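Local coordinates for phosphotriesterase homology protein (Escherichia coli, PDB 1BF6), which hydrolyses phosphorylated glyceryl acetates and aromatic acetates and propionates, as a zinc-dependent member of the phosphotriesterase family, at residues A[138-143]-A[165-170]. Residues are numbered along the deposited sequence; the frame is centred on the assembly and turned at random.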
ATOM      1  N   LYS A 138     -13.487  -1.481 -14.472  1.00  9.28           N
ATOM      2  CA  LYS A 138     -13.045  -2.684 -15.179  1.00  8.31           C
ATOM      3  C   LYS A 138     -11.827  -3.293 -14.485  1.00  9.10           C
ATOM      4  O   LYS A 138     -11.732  -4.515 -14.326  1.00  6.57           O
ATOM      5  CB  LYS A 138     -12.694  -2.322 -16.620  1.00  9.06           C
ATOM      6  CG  LYS A 138     -12.311  -3.468 -17.526  1.00  9.74           C
ATOM      7  CD  LYS A 138     -11.832  -2.882 -18.855  1.00 11.07           C
ATOM      8  CE  LYS A 138     -11.729  -3.905 -19.952  1.00 12.21           C
ATOM      9  NZ  LYS A 138     -11.351  -3.206 -21.224  1.00 12.43           N
ATOM     10  N   VAL A 139     -10.882  -2.442 -14.078  1.00  7.72           N
ATOM     11  CA  VAL A 139      -9.699  -2.944 -13.379  1.00  6.84           C
ATOM     12  C   VAL A 139     -10.106  -3.578 -12.022  1.00  4.40           C
ATOM     13  O   VAL A 139      -9.610  -4.639 -11.664  1.00  7.66           O
ATOM     14  CB  VAL A 139      -8.621  -1.832 -13.206  1.00  6.25           C
ATOM     15  CG1 VAL A 139      -7.559  -2.259 -12.172  1.00  5.55           C
ATOM     16  CG2 VAL A 139      -7.924  -1.575 -14.557  1.00  6.38           C
ATOM     17  N   PHE A 140     -11.010  -2.936 -11.291  1.00  6.24           N
ATOM     18  CA  PHE A 140     -11.475  -3.483 -10.020  1.00  7.27           C
ATOM     19  C   PHE A 140     -12.212  -4.824 -10.214  1.00  7.84           C
ATOM     20  O   PHE A 140     -12.092  -5.733  -9.388  1.00  6.13           O
ATOM     21  CB  PHE A 140     -12.349  -2.475  -9.284  1.00  6.99           C
ATOM     22  CG  PHE A 140     -11.578  -1.592  -8.332  1.00 10.10           C
ATOM     23  CD1 PHE A 140     -10.730  -0.597  -8.812  1.00 10.97           C
ATOM     24  CD2 PHE A 140     -11.663  -1.789  -6.952  1.00 10.02           C
ATOM     25  CE1 PHE A 140      -9.966   0.191  -7.934  1.00 12.76           C
ATOM     26  CE2 PHE A 140     -10.905  -1.004  -6.066  1.00 10.59           C
ATOM     27  CZ  PHE A 140     -10.054  -0.013  -6.560  1.00  9.79           C
ATOM     28  N   ILE A 141     -12.953  -4.965 -11.313  1.00  7.52           N
ATOM     29  CA  ILE A 141     -13.647  -6.233 -11.573  1.00  6.95           C
ATOM     30  C   ILE A 141     -12.615  -7.326 -11.876  1.00  6.65           C
ATOM     31  O   ILE A 141     -12.725  -8.454 -11.383  1.00  7.00           O
ATOM     32  CB  ILE A 141     -14.694  -6.099 -12.704  1.00  6.42           C
ATOM     33  CG1 ILE A 141     -15.812  -5.181 -12.228  1.00  6.79           C
ATOM     34  CG2 ILE A 141     -15.265  -7.484 -13.074  1.00  7.14           C
ATOM     35  CD1 ILE A 141     -16.721  -4.667 -13.311  1.00  7.11           C
ATOM     36  N   ALA A 142     -11.582  -6.974 -12.645  1.00  6.38           N
ATOM     37  CA  ALA A 142     -10.516  -7.902 -12.976  1.00  5.18           C
ATOM     38  C   ALA A 142      -9.799  -8.322 -11.691  1.00  6.20           C
ATOM     39  O   ALA A 142      -9.427  -9.479 -11.538  1.00  5.32           O
ATOM     40  CB  ALA A 142      -9.526  -7.252 -13.939  1.00  7.52           C
ATOM     41  N   ALA A 143      -9.608  -7.368 -10.781  1.00  5.13           N
ATOM     42  CA  ALA A 143      -8.940  -7.638  -9.507  1.00  6.02           C
ATOM     43  C   ALA A 143      -9.769  -8.661  -8.718  1.00  4.86           C
ATOM     44  O   ALA A 143      -9.223  -9.634  -8.200  1.00  5.10           O
ATOM     45  CB  ALA A 143      -8.771  -6.339  -8.709  1.00  5.08           C
ATOM     46  N   LEU A 165     -15.728   3.551   0.107  1.00  7.21           N
ATOM     47  CA  LEU A 165     -16.938   2.751   0.274  1.00  8.32           C
ATOM     48  C   LEU A 165     -17.421   2.197  -1.077  1.00 10.22           C
ATOM     49  O   LEU A 165     -17.862   1.040  -1.159  1.00  8.84           O
ATOM     50  CB  LEU A 165     -18.035   3.559   0.973  1.00  8.52           C
ATOM     51  CG  LEU A 165     -17.788   3.831   2.470  1.00  8.39           C
ATOM     52  CD1 LEU A 165     -18.810   4.835   2.996  1.00 10.50           C
ATOM     53  CD2 LEU A 165     -17.858   2.522   3.253  1.00  8.06           C
ATOM     54  N   GLU A 166     -17.271   3.004  -2.132  1.00 10.79           N
ATOM     55  CA  GLU A 166     -17.659   2.613  -3.493  1.00 11.13           C
ATOM     56  C   GLU A 166     -16.784   1.471  -4.000  1.00 11.43           C
ATOM     57  O   GLU A 166     -17.275   0.554  -4.677  1.00 11.29           O
ATOM     58  CB  GLU A 166     -17.567   3.810  -4.449  1.00 11.67           C
ATOM     59  CG  GLU A 166     -18.712   4.817  -4.311  1.00 12.68           C
ATOM     60  CD  GLU A 166     -18.521   5.828  -3.190  1.00 14.99           C
ATOM     61  OE1 GLU A 166     -17.481   5.805  -2.495  1.00 15.59           O
ATOM     62  OE2 GLU A 166     -19.425   6.661  -3.013  1.00 16.62           O
ATOM     63  N   GLN A 167     -15.494   1.515  -3.661  1.00  9.01           N
ATOM     64  CA  GLN A 167     -14.566   0.458  -4.053  1.00  9.32           C
ATOM     65  C   GLN A 167     -14.990  -0.853  -3.393  1.00  9.51           C
ATOM     66  O   GLN A 167     -14.926  -1.912  -4.012  1.00 10.20           O
ATOM     67  CB  GLN A 167     -13.137   0.756  -3.586  1.00  8.95           C
ATOM     68  CG  GLN A 167     -12.469   1.980  -4.198  1.00  8.74           C
ATOM     69  CD  GLN A 167     -11.043   2.170  -3.693  1.00  8.99           C
ATOM     70  OE1 GLN A 167     -10.631   1.549  -2.715  1.00  8.79           O
ATOM     71  NE2 GLN A 167     -10.279   3.007  -4.377  1.00 10.11           N
ATOM     72  N   LEU A 168     -15.362  -0.779  -2.113  1.00  9.78           N
ATOM     73  CA  LEU A 168     -15.761  -1.972  -1.360  1.00  8.81           C
ATOM     74  C   LEU A 168     -17.058  -2.578  -1.887  1.00  9.49           C
ATOM     75  O   LEU A 168     -17.169  -3.803  -1.985  1.00  8.08           O
ATOM     76  CB  LEU A 168     -15.880  -1.657   0.137  1.00  7.70           C
ATOM     77  CG  LEU A 168     -14.579  -1.252   0.855  1.00  5.96           C
ATOM     78  CD1 LEU A 168     -14.873  -1.043   2.338  1.00  7.09           C
ATOM     79  CD2 LEU A 168     -13.516  -2.322   0.668  1.00  5.79           C
ATOM     80  N   ALA A 169     -18.025  -1.717  -2.209  1.00  9.50           N
ATOM     81  CA  ALA A 169     -19.315  -2.144  -2.753  1.00 11.63           C
ATOM     82  C   ALA A 169     -19.109  -2.853  -4.101  1.00 12.95           C
ATOM     83  O   ALA A 169     -19.731  -3.884  -4.374  1.00 10.61           O
ATOM     84  CB  ALA A 169     -20.239  -0.943  -2.922  1.00 11.38           C
ATOM     85  N   LEU A 170     -18.220  -2.302  -4.929  1.00 11.88           N
ATOM     86  CA  LEU A 170     -17.909  -2.892  -6.235  1.00 12.91           C
ATOM     87  C   LEU A 170     -17.253  -4.275  -6.074  1.00 12.86           C
ATOM     88  O   LEU A 170     -17.650  -5.261  -6.721  1.00 12.66           O
ATOM     89  CB  LEU A 170     -16.981  -1.963  -7.033  1.00 10.85           C
ATOM     90  CG  LEU A 170     -16.623  -2.373  -8.468  1.00 11.74           C
ATOM     91  CD1 LEU A 170     -17.895  -2.438  -9.319  1.00 11.61           C
ATOM     92  CD2 LEU A 170     -15.652  -1.370  -9.075  1.00 10.46           C
TER
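Phe-140 reaches from its helix into the angle between Gln-167 and Leu-170, two residues one turn apart on the facing helix. At the near end of its side chain, CB of Phe-140 lies 3.5 Å from CD2 of Leu-170, and that methyl also borders the ring carbon CG. Leucine suits this place: with CG anti to the backbone N (chi1 -176°), its branched end extends to the root of the aromatic side chain and meets it with hydrocarbon. The far end of the ring belongs to Gln-167, whose CB is 3.8 Å from CE2 of Phe-140. Further out, the amide runs past the ring's outer corner, NE2 of Gln-167 being 3.7 Å from CZ of Phe-140, with the two planes turned 41° from each other. This is van der Waals contact at a slant rather than a parallel stack.

Glutamine serves two purposes here, because its methylenes lie against the phenylalanine while its extended chain (chi2 -179°) carries the amide inward to polar partners. OE1 bonds to the hydroxyl of Thr-156, and NE2 to Thr-127 OG1 and the carbonyl of His-157, a zinc ligand, so the buried amide is satisfied at both ends and its rotation fixed.

Phenylalanine is large enough to bridge the helices, 7.5 Å apart from CA of Phe-140 to CA of Leu-170, while also covering Ile-125 of strand 122-126. The contact thus joins helices 134-150 and 164-173, consecutive outer helices of the TIM barrel flanking strand 154-157 in sequence; helix 97-109 packs against 138-143 through Ile-141 and Ala-142, and helix 192-200 against 165-170 through Leu-165 and Leu-168.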